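Local coordinates for estrogen receptor (Crassostrea gigas, PDB 4N1Y), which is an estrogen receptor of the nuclear receptor family that probably regulates transcription constitutively, without needing a hormone, at residues L22-N27 against A101-L106; L44-L49 against C221-E226; A13-A18 against H136-L141; M79-L84 against A145-N150. All blocks are in the same frame, centred on the assembly; numbering follows the deposited sequence.

Interaction 1: L22-N27 against A101-L106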
# COMPACT_ATOMS: atom_id res chain seq x y z
N LEU B 22 -5.42 -21.84 13.24
CA LEU B 22 -4.78 -23.09 12.88
C LEU B 22 -3.49 -23.32 13.65
O LEU B 22 -2.72 -22.39 13.89
CB LEU B 22 -4.50 -23.13 11.37
CG LEU B 22 -5.74 -23.06 10.48
CD1 LEU B 22 -5.31 -22.78 9.06
CD2 LEU B 22 -6.58 -24.32 10.56
N GLU B 23 -3.27 -24.57 14.03
CA GLU B 23 -2.05 -24.97 14.70
C GLU B 23 -1.03 -25.22 13.61
O GLU B 23 -1.40 -25.55 12.48
CB GLU B 23 -2.28 -26.27 15.47
CG GLU B 23 -3.22 -26.17 16.64
CD GLU B 23 -2.64 -25.44 17.81
OE1 GLU B 23 -1.44 -25.08 17.75
OE2 GLU B 23 -3.38 -25.24 18.79
N SER B 24 0.26 -25.04 13.90
CA SER B 24 1.25 -25.27 12.85
C SER B 24 1.72 -26.71 12.91
O SER B 24 2.21 -27.25 11.91
CB SER B 24 2.45 -24.32 12.97
OG SER B 24 3.14 -24.49 14.19
N HIS B 25 1.53 -27.34 14.07
CA HIS B 25 2.15 -28.64 14.35
C HIS B 25 3.62 -28.69 13.94
O HIS B 25 4.12 -29.69 13.43
CB HIS B 25 1.35 -29.76 13.68
CG HIS B 25 -0.04 -29.88 14.21
ND1 HIS B 25 -1.13 -29.28 13.61
CD2 HIS B 25 -0.53 -30.57 15.27
CE1 HIS B 25 -2.22 -29.57 14.29
NE2 HIS B 25 -1.89 -30.36 15.30
N HIS B 26 4.31 -27.58 14.17
CA HIS B 26 5.72 -27.51 13.88
C HIS B 26 6.46 -28.43 14.83
O HIS B 26 6.11 -28.54 16.00
CB HIS B 26 6.25 -26.08 14.03
CG HIS B 26 7.72 -25.96 13.82
ND1 HIS B 26 8.28 -25.78 12.57
CD2 HIS B 26 8.76 -26.05 14.68
CE1 HIS B 26 9.60 -25.73 12.68
NE2 HIS B 26 9.91 -25.90 13.95
N ASN B 27 7.50 -29.09 14.33
CA ASN B 27 8.28 -30.00 15.16
C ASN B 27 9.42 -29.22 15.81
O ASN B 27 10.44 -28.93 15.18
CB ASN B 27 8.83 -31.17 14.35
CG ASN B 27 9.69 -32.13 15.19
OD1 ASN B 27 9.54 -32.20 16.41
ND2 ASN B 27 10.59 -32.86 14.53
N ALA B 101 1.00 -19.26 14.33
CA ALA B 101 0.04 -20.15 14.92
C ALA B 101 0.29 -20.06 16.41
O ALA B 101 1.33 -19.54 16.82
CB ALA B 101 0.21 -21.57 14.39
N PRO B 102 -0.65 -20.54 17.24
CA PRO B 102 -0.33 -20.63 18.67
C PRO B 102 0.90 -21.52 18.84
O PRO B 102 1.76 -21.33 19.71
CB PRO B 102 -1.58 -21.28 19.27
CG PRO B 102 -2.66 -21.07 18.28
CD PRO B 102 -2.02 -20.98 16.94
N ASP B 103 0.97 -22.48 17.92
CA ASP B 103 2.00 -23.50 17.81
C ASP B 103 3.35 -22.95 17.35
O ASP B 103 4.35 -23.66 17.36
CB ASP B 103 1.48 -24.52 16.79
CG ASP B 103 1.93 -25.92 17.05
OD1 ASP B 103 3.06 -26.11 17.53
OD2 ASP B 103 1.13 -26.83 16.76
N LEU B 104 3.39 -21.68 16.97
CA LEU B 104 4.55 -21.15 16.27
C LEU B 104 4.73 -19.64 16.42
O LEU B 104 4.40 -18.88 15.51
CB LEU B 104 4.45 -21.50 14.78
CG LEU B 104 5.72 -21.28 13.98
CD1 LEU B 104 6.79 -22.14 14.63
CD2 LEU B 104 5.51 -21.68 12.53
N VAL B 105 5.25 -19.21 17.56
CA VAL B 105 5.55 -17.79 17.77
C VAL B 105 7.03 -17.50 17.52
O VAL B 105 7.89 -18.01 18.22
CB VAL B 105 5.18 -17.36 19.18
CG1 VAL B 105 5.43 -15.88 19.36
CG2 VAL B 105 3.73 -17.70 19.46
N LEU B 106 7.30 -16.64 16.55
CA LEU B 106 8.67 -16.32 16.14
C LEU B 106 9.07 -14.87 16.44
O LEU B 106 8.38 -13.92 16.06
CB LEU B 106 8.84 -16.58 14.65
CG LEU B 106 8.50 -17.97 14.14
CD1 LEU B 106 8.83 -18.06 12.66
CD2 LEU B 106 9.26 -19.01 14.93

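Interaction 2: L44-L49 against C221-E226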
# COMPACT_ATOMS: atom_id res chain seq x y z
N LEU B 44 1.68 -23.69 6.67
CA LEU B 44 0.71 -23.06 7.53
C LEU B 44 -0.04 -22.09 6.63
O LEU B 44 -1.27 -21.97 6.70
CB LEU B 44 1.37 -22.35 8.69
CG LEU B 44 0.39 -21.80 9.71
CD1 LEU B 44 -0.51 -22.90 10.25
CD2 LEU B 44 1.14 -21.12 10.82
N ALA B 45 0.72 -21.45 5.75
CA ALA B 45 0.18 -20.48 4.82
C ALA B 45 -0.84 -21.13 3.91
O ALA B 45 -1.89 -20.55 3.64
CB ALA B 45 1.27 -19.87 4.00
N GLU B 46 -0.54 -22.33 3.43
CA GLU B 46 -1.45 -23.00 2.52
C GLU B 46 -2.76 -23.42 3.18
O GLU B 46 -3.82 -23.35 2.56
CB GLU B 46 -0.77 -24.20 1.87
CG GLU B 46 -0.67 -23.98 0.39
CD GLU B 46 -0.28 -25.21 -0.39
OE1 GLU B 46 -1.17 -26.05 -0.65
OE2 GLU B 46 0.91 -25.32 -0.75
N ARG B 47 -2.70 -23.84 4.44
CA ARG B 47 -3.93 -24.22 5.14
C ARG B 47 -4.78 -22.97 5.38
O ARG B 47 -5.98 -22.98 5.17
CB ARG B 47 -3.60 -24.93 6.45
CG ARG B 47 -2.80 -26.21 6.25
CD ARG B 47 -2.90 -27.16 7.45
NE ARG B 47 -2.85 -26.44 8.72
CZ ARG B 47 -3.48 -26.81 9.83
NH1 ARG B 47 -4.22 -27.91 9.85
NH2 ARG B 47 -3.36 -26.08 10.93
N GLU B 48 -4.13 -21.87 5.77
CA GLU B 48 -4.87 -20.64 6.03
C GLU B 48 -5.39 -20.14 4.67
O GLU B 48 -6.42 -19.47 4.60
CB GLU B 48 -4.00 -19.59 6.76
CG GLU B 48 -3.41 -20.10 8.12
CD GLU B 48 -2.52 -19.09 8.88
OE1 GLU B 48 -1.92 -18.18 8.25
OE2 GLU B 48 -2.38 -19.24 10.13
N LEU B 49 -4.68 -20.49 3.61
CA LEU B 49 -5.09 -20.09 2.27
C LEU B 49 -6.41 -20.73 1.84
O LEU B 49 -7.30 -20.05 1.32
CB LEU B 49 -3.99 -20.43 1.26
CG LEU B 49 -4.14 -19.83 -0.14
CD1 LEU B 49 -4.38 -18.33 -0.09
CD2 LEU B 49 -2.92 -20.16 -1.01
N CYS B 221 3.06 -26.93 -1.86
CA CYS B 221 2.01 -27.65 -2.58
C CYS B 221 1.50 -26.72 -3.64
O CYS B 221 1.83 -25.52 -3.66
CB CYS B 221 0.85 -28.16 -1.70
SG CYS B 221 1.13 -29.78 -0.95
N ASP B 222 0.61 -27.29 -4.44
CA ASP B 222 0.20 -26.73 -5.70
C ASP B 222 -0.71 -25.53 -5.54
O ASP B 222 -0.66 -24.62 -6.36
CB ASP B 222 -0.45 -27.81 -6.53
CG ASP B 222 0.48 -28.98 -6.78
OD1 ASP B 222 1.63 -28.73 -7.18
OD2 ASP B 222 0.09 -30.14 -6.56
N LEU B 223 -1.50 -25.50 -4.47
CA LEU B 223 -2.33 -24.33 -4.23
C LEU B 223 -1.50 -23.07 -4.07
O LEU B 223 -1.72 -22.09 -4.78
CB LEU B 223 -3.18 -24.52 -2.99
CG LEU B 223 -4.04 -23.29 -2.66
CD1 LEU B 223 -5.11 -23.03 -3.71
CD2 LEU B 223 -4.65 -23.38 -1.27
N LEU B 224 -0.53 -23.12 -3.17
CA LEU B 224 0.34 -21.98 -2.93
C LEU B 224 1.13 -21.71 -4.20
O LEU B 224 1.38 -20.56 -4.59
CB LEU B 224 1.27 -22.25 -1.76
CG LEU B 224 1.82 -21.02 -1.05
CD1 LEU B 224 0.69 -20.08 -0.82
CD2 LEU B 224 2.44 -21.40 0.26
N LYS B 225 1.54 -22.79 -4.84
CA LYS B 225 2.33 -22.70 -6.04
C LYS B 225 1.53 -22.05 -7.21
O LYS B 225 2.10 -21.29 -7.99
CB LYS B 225 2.86 -24.09 -6.38
CG LYS B 225 3.59 -24.22 -7.66
CD LYS B 225 3.70 -25.71 -7.98
CE LYS B 225 4.20 -26.48 -6.76
NZ LYS B 225 4.25 -27.95 -6.98
N GLU B 226 0.23 -22.31 -7.32
CA GLU B 226 -0.55 -21.66 -8.39
C GLU B 226 -0.65 -20.17 -8.07
O GLU B 226 -0.63 -19.33 -8.98
CB GLU B 226 -1.96 -22.25 -8.58
CG GLU B 226 -2.07 -23.76 -8.76
CD GLU B 226 -3.53 -24.26 -8.77
OE1 GLU B 226 -4.34 -23.72 -7.99
OE2 GLU B 226 -3.85 -25.25 -9.48

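Interaction 3: A13-A18 against H136-L141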
# COMPACT_ATOMS: atom_id res chain seq x y z
N ALA B 13 -22.50 -11.76 8.98
CA ALA B 13 -22.03 -12.66 7.94
C ALA B 13 -20.53 -12.94 8.13
O ALA B 13 -20.11 -14.10 8.23
CB ALA B 13 -22.30 -12.08 6.55
N LEU B 14 -19.74 -11.88 8.18
CA LEU B 14 -18.31 -11.99 8.41
C LEU B 14 -17.97 -12.71 9.72
O LEU B 14 -16.93 -13.37 9.82
CB LEU B 14 -17.68 -10.59 8.41
CG LEU B 14 -17.76 -9.83 7.09
CD1 LEU B 14 -16.95 -8.57 7.19
CD2 LEU B 14 -17.25 -10.67 5.91
N ASN B 15 -18.82 -12.57 10.73
CA ASN B 15 -18.53 -13.21 12.00
C ASN B 15 -18.84 -14.70 12.02
O ASN B 15 -18.13 -15.46 12.68
CB ASN B 15 -19.26 -12.50 13.12
CG ASN B 15 -18.38 -11.50 13.83
OD1 ASN B 15 -17.55 -11.87 14.67
ND2 ASN B 15 -18.53 -10.23 13.48
N LYS B 16 -19.90 -15.14 11.34
CA LYS B 16 -20.16 -16.59 11.32
C LYS B 16 -19.28 -17.24 10.25
O LYS B 16 -19.41 -18.43 9.97
CB LYS B 16 -21.64 -16.94 11.06
CG LYS B 16 -22.48 -15.96 10.22
CD LYS B 16 -23.98 -16.35 10.15
CE LYS B 16 -24.75 -15.58 9.06
NZ LYS B 16 -24.47 -16.02 7.66
N ALA B 17 -18.33 -16.49 9.71
CA ALA B 17 -17.41 -17.03 8.72
C ALA B 17 -15.99 -16.75 9.17
O ALA B 17 -15.04 -16.88 8.38
CB ALA B 17 -17.68 -16.43 7.36
N ALA B 18 -15.86 -16.36 10.43
CA ALA B 18 -14.55 -16.07 11.00
C ALA B 18 -13.64 -17.28 10.88
O ALA B 18 -14.01 -18.41 11.22
CB ALA B 18 -14.68 -15.64 12.46
N HIS B 136 -10.84 -3.57 17.41
CA HIS B 136 -11.79 -4.63 17.75
C HIS B 136 -11.81 -5.72 16.66
O HIS B 136 -11.44 -5.45 15.51
CB HIS B 136 -13.17 -4.01 17.93
CG HIS B 136 -14.17 -4.93 18.56
ND1 HIS B 136 -14.94 -5.81 17.82
CD2 HIS B 136 -14.54 -5.09 19.85
CE1 HIS B 136 -15.74 -6.48 18.64
NE2 HIS B 136 -15.51 -6.06 19.87
N LYS B 137 -12.21 -6.95 17.02
CA LYS B 137 -12.31 -8.03 16.03
C LYS B 137 -13.19 -7.63 14.85
O LYS B 137 -12.79 -7.81 13.67
CB LYS B 137 -12.86 -9.31 16.66
CG LYS B 137 -12.82 -10.50 15.72
CD LYS B 137 -13.65 -11.66 16.25
CE LYS B 137 -13.68 -12.85 15.29
NZ LYS B 137 -14.25 -14.06 15.96
N ASP B 138 -14.36 -7.08 15.15
CA ASP B 138 -15.29 -6.62 14.12
C ASP B 138 -14.63 -5.67 13.14
O ASP B 138 -14.94 -5.69 11.96
CB ASP B 138 -16.50 -5.94 14.74
CG ASP B 138 -17.40 -6.91 15.44
OD1 ASP B 138 -17.19 -8.13 15.28
OD2 ASP B 138 -18.32 -6.44 16.13
N GLU B 139 -13.74 -4.82 13.64
CA GLU B 139 -13.03 -3.93 12.75
C GLU B 139 -12.07 -4.74 11.89
O GLU B 139 -11.96 -4.48 10.70
CB GLU B 139 -12.29 -2.86 13.54
CG GLU B 139 -13.20 -2.08 14.48
CD GLU B 139 -12.46 -0.99 15.25
OE1 GLU B 139 -12.04 -1.27 16.39
OE2 GLU B 139 -12.30 0.13 14.72
N LEU B 140 -11.42 -5.75 12.47
CA LEU B 140 -10.50 -6.55 11.68
C LEU B 140 -11.22 -7.34 10.58
O LEU B 140 -10.76 -7.37 9.43
CB LEU B 140 -9.71 -7.53 12.56
CG LEU B 140 -8.90 -8.44 11.61
CD1 LEU B 140 -7.47 -7.93 11.34
CD2 LEU B 140 -8.91 -9.90 12.03
N LEU B 141 -12.33 -7.97 10.95
CA LEU B 141 -13.18 -8.65 9.98
C LEU B 141 -13.49 -7.73 8.79
O LEU B 141 -13.39 -8.14 7.63
CB LEU B 141 -14.46 -9.13 10.65
CG LEU B 141 -14.21 -10.25 11.67
CD1 LEU B 141 -15.48 -10.76 12.30
CD2 LEU B 141 -13.48 -11.38 10.99

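Interaction 4: M79-L84 against A145-N150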
# COMPACT_ATOMS: atom_id res chain seq x y z
N MET B 79 -1.66 -12.83 -0.00
CA MET B 79 -0.56 -12.64 0.93
C MET B 79 -0.84 -11.53 1.94
O MET B 79 -0.44 -11.63 3.10
CB MET B 79 0.74 -12.34 0.17
CG MET B 79 1.93 -12.10 1.08
SD MET B 79 2.37 -13.57 2.05
CE MET B 79 3.49 -14.37 0.89
N GLU B 80 -1.50 -10.47 1.50
CA GLU B 80 -1.87 -9.37 2.39
C GLU B 80 -2.79 -9.89 3.49
O GLU B 80 -2.62 -9.59 4.67
CB GLU B 80 -2.56 -8.23 1.64
CG GLU B 80 -1.87 -7.78 0.38
CD GLU B 80 -2.69 -6.76 -0.41
OE1 GLU B 80 -3.24 -5.82 0.21
OE2 GLU B 80 -2.84 -6.93 -1.65
N LEU B 81 -3.76 -10.71 3.09
CA LEU B 81 -4.70 -11.28 4.04
C LEU B 81 -3.98 -12.12 5.08
O LEU B 81 -4.26 -12.01 6.27
CB LEU B 81 -5.76 -12.11 3.32
CG LEU B 81 -6.75 -11.25 2.53
CD1 LEU B 81 -7.66 -12.11 1.64
CD2 LEU B 81 -7.58 -10.32 3.44
N LEU B 82 -3.05 -12.97 4.64
CA LEU B 82 -2.26 -13.76 5.57
C LEU B 82 -1.55 -12.87 6.59
O LEU B 82 -1.64 -13.13 7.79
CB LEU B 82 -1.25 -14.62 4.83
CG LEU B 82 -1.85 -15.73 3.99
CD1 LEU B 82 -0.77 -16.45 3.20
CD2 LEU B 82 -2.58 -16.73 4.88
N LEU B 83 -0.84 -11.85 6.11
CA LEU B 83 -0.07 -10.96 6.98
C LEU B 83 -0.98 -10.11 7.86
O LEU B 83 -0.70 -9.90 9.04
CB LEU B 83 0.84 -10.07 6.15
CG LEU B 83 1.80 -10.86 5.26
CD1 LEU B 83 2.78 -9.94 4.52
CD2 LEU B 83 2.55 -11.91 6.07
N LEU B 84 -2.08 -9.62 7.29
CA LEU B 84 -3.01 -8.82 8.06
C LEU B 84 -3.53 -9.63 9.24
O LEU B 84 -3.60 -9.12 10.36
CB LEU B 84 -4.18 -8.34 7.20
CG LEU B 84 -5.21 -7.57 8.02
CD1 LEU B 84 -4.71 -6.16 8.19
CD2 LEU B 84 -6.57 -7.56 7.35
N ALA B 145 -12.11 -7.97 4.75
CA ALA B 145 -13.07 -7.89 3.66
C ALA B 145 -12.68 -6.74 2.74
O ALA B 145 -12.70 -6.86 1.50
CB ALA B 145 -14.45 -7.71 4.19
N MET B 146 -12.29 -5.64 3.36
CA MET B 146 -11.84 -4.47 2.63
C MET B 146 -10.56 -4.77 1.82
O MET B 146 -10.46 -4.42 0.65
CB MET B 146 -11.59 -3.33 3.60
CG MET B 146 -11.32 -2.04 2.91
SD MET B 146 -12.57 -1.75 1.66
CE MET B 146 -13.77 -0.90 2.66
N VAL B 147 -9.61 -5.47 2.44
CA VAL B 147 -8.36 -5.82 1.78
C VAL B 147 -8.67 -6.61 0.51
O VAL B 147 -8.07 -6.39 -0.54
CB VAL B 147 -7.42 -6.64 2.69
CG1 VAL B 147 -6.23 -7.19 1.88
CG2 VAL B 147 -6.92 -5.78 3.82
N LEU B 148 -9.62 -7.52 0.63
CA LEU B 148 -10.11 -8.32 -0.48
C LEU B 148 -10.72 -7.49 -1.61
O LEU B 148 -10.30 -7.59 -2.74
CB LEU B 148 -11.15 -9.31 0.04
CG LEU B 148 -11.86 -10.16 -1.00
CD1 LEU B 148 -10.87 -11.11 -1.62
CD2 LEU B 148 -12.98 -10.92 -0.32
N VAL B 149 -11.69 -6.64 -1.28
CA VAL B 149 -12.40 -5.90 -2.33
C VAL B 149 -11.58 -4.73 -2.86
O VAL B 149 -11.89 -4.18 -3.92
CB VAL B 149 -13.78 -5.37 -1.83
CG1 VAL B 149 -14.57 -6.48 -1.17
CG2 VAL B 149 -13.60 -4.21 -0.87
N ASN B 150 -10.52 -4.36 -2.14
CA ASN B 150 -9.62 -3.29 -2.58
C ASN B 150 -8.39 -3.88 -3.27
O ASN B 150 -7.44 -3.16 -3.58
CB ASN B 150 -9.16 -2.45 -1.39
CG ASN B 150 -8.56 -1.11 -1.81
OD1 ASN B 150 -9.15 -0.40 -2.63
ND2 ASN B 150 -7.38 -0.78 -1.27
O HOH W 1 -5.65 -5.17 -1.15

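Interaction 1: L22-N27 against A101-L106
The carboxylate of Asp103 lies across the turn of backbone at Ser24 and His25. Asp103 OD2 accepts from His25 N at 2.8 Å. The bond is bent, with an N-H...O angle of 131°, and the donor meets OD2 from above the carboxylate plane, 74° out of it. The same oxygen sits over one face of the His25 ring, toward its rim. Ser24 OG stands between its own backbone N and carbonyl carbon, chi1 62°. From there it faces Asp103 CB and Leu104 CB, and it accepts from His26 N at 3.3 Å, which makes an ST turn. Leu104 CD1 covers one face of the His26 ring, 4.0 Å from His26 CG. His26 ND1 is hydrogen-bonded to Ser40 OG. Ala101 CB packs against Ser24 CB at 3.8 Å. Glu23 places its carboxylate beside that of Asp103, the two planes steeply crossed. Two acids side by side may repel each other, though at this resolution their exact separation carries little weight. With an alanine at Asp103, His25 N is likely to lose its acceptor and the turn after Ser24 its hold. The contact thus sets one hydrogen bond to the backbone against a probable like-charge cost.

Interaction 2: L44-L49 against C221-E226
Glu46 turns its CG to a chi1 of -116° and then runs extended, chi2 -168°, which carries its carboxylate over to the start of helix 222-229. On the way Glu46 CG passes Leu224 CB at 3.4 Å. The carboxylate ends beside Cys221, the N-cap residue. Glu46 OE2 is 2.9 Å from Cys221 N, and Glu46 OE1 lies 3.4 Å from Leu223 CB. Lys43 forms a salt bridge to Glu46 OE2, so the acid has a charged mate on its own helix. A negative group at a helix N terminus would also be favoured by the helix dipole. Beyond this polar end the contact is apolar. Leu49 CD2 touches Leu223 CD2 at 3.7 Å and Leu224 CD1 at 3.6 Å. Ala45 CB meets Leu224 CD2 at 4.2 Å. In this family the last helix of the domain packs over the ligand-binding region in the active state, and the position of helix 222-229 is consistent with that. The helices cross almost at a right angle, 84°, with axes 9.5 Å apart. Helix 67-89 packs beside both: its Trp78 touches Leu49 and Leu224, and its Leu82 touches Ala45. On helix 34-56, Val42 before the segment packs on Leu224 and Val50 after it on Leu223.

Interaction 3: A13-A18 against H136-L141
Asn15 leaves the last turn of helix 7-15 with chi1 at -97°, and from CB onward its amide reaches across to helix 137-149. Asn15 CG meets Leu141 CD1 at 3.4 Å. Asn15 OD1 and ND2 touch that same methyl, so it lies against all three atoms of the amide. OD1 also has the aliphatic end of Lys137 nearby, with CE at 4.0 Å. The tip atom ND2 makes the polar link. Asn15 ND2 donates to Asp138 OD1 at 3.1 Å, nearly straight at 161°. The acceptor lies close to the amide plane, but the carboxylate is met from above its own plane, and the two planes are almost perpendicular. ND2 also bonds back to Leu11 O, which helps fix the amide's rotation. The other Asp138 oxygen, OD2, bonds to Tyr180. A leucine in place of Asn15 would probably leave Asp138 OD1 without this donor. Beside the amide, Leu14 CB packs on Leu141 CB at 4.2 Å, and Leu14 CD1 rests 3.6 Å from Leu141 O. Ala18 CB meets the end of Lys137. His136 and Glu139 form a capping box at the start of helix 137-149: His136 ND1 accepts from Asp138 N, and His136 N donates to Glu139 OE1. The first helix packed by its C-terminal end against a capped inner helix fits the mainly helical, layered nuclear receptor ligand-binding fold.

Interaction 4: M79-L84 against A145-N150
Val147 carries this contact and packs against Glu80, Leu81 and Leu84 of helix 67-89. Leu81 CD2 touches Val147 CG1 at 3.7 Å. Leu84 CD2 meets the other methyl, Val147 CG2, at 4.0 Å. Each leucine points past the valine side chain, the two running counter to it. Glu80 brings its aliphatic part in as well, with Glu80 CB 3.8 Å from Val147 CG1. The valine's torsion divides the work: CG1 is anti to the backbone N, chi1 170°, and faces Glu80 and Leu81, while CG2 stands beside that N and faces Leu84. The polar link is one water. It donates to Glu80 OE1 at 2.8 Å and to Val147 O, also at 2.8 Å. The acid thus reaches the opposite backbone through the water. Arg199 NE of helix 187-215 forms a salt bridge to Glu80 OE1, and the same arginine probably reaches the other segment too, through a weak hydrogen bond to Asn150 O. This buried carboxylate is therefore met by both a cation and a water, which would probably stabilise its negative charge. Toward the dimer partner, Leu193 of the second subunit packs on Met146, and Thr196 of that subunit on Asn150. The two helices run nearly antiparallel, 164° between directions, with axes 9.8 Å apart. They lie in the core of the domain, with helices 34-56, 159-180 and 187-215 packed around them.

How the interactions relate
From the N terminus, the end of helix 7-15 opens interaction 3, which closes on the start of helix 137-149. Interaction 1 is nested inside that loop and ties the segment after the first helix to the turn before strand 104-107. Interaction 2 starts on helix 34-56 and closes only at the last helix, so it crosses both 1 and 3. Interaction 4 is nested inside 2 and also crosses 1 and 3. Arg47 and Glu48 pack on Leu22, joining 1 to 2. Leu82 packs on Glu48, joining 2 to 4. Interactions 3 and 4 share helix 137-149. Interaction 4 lies in the core; the others tie the N-terminal part, the strand turn and the last helix around it.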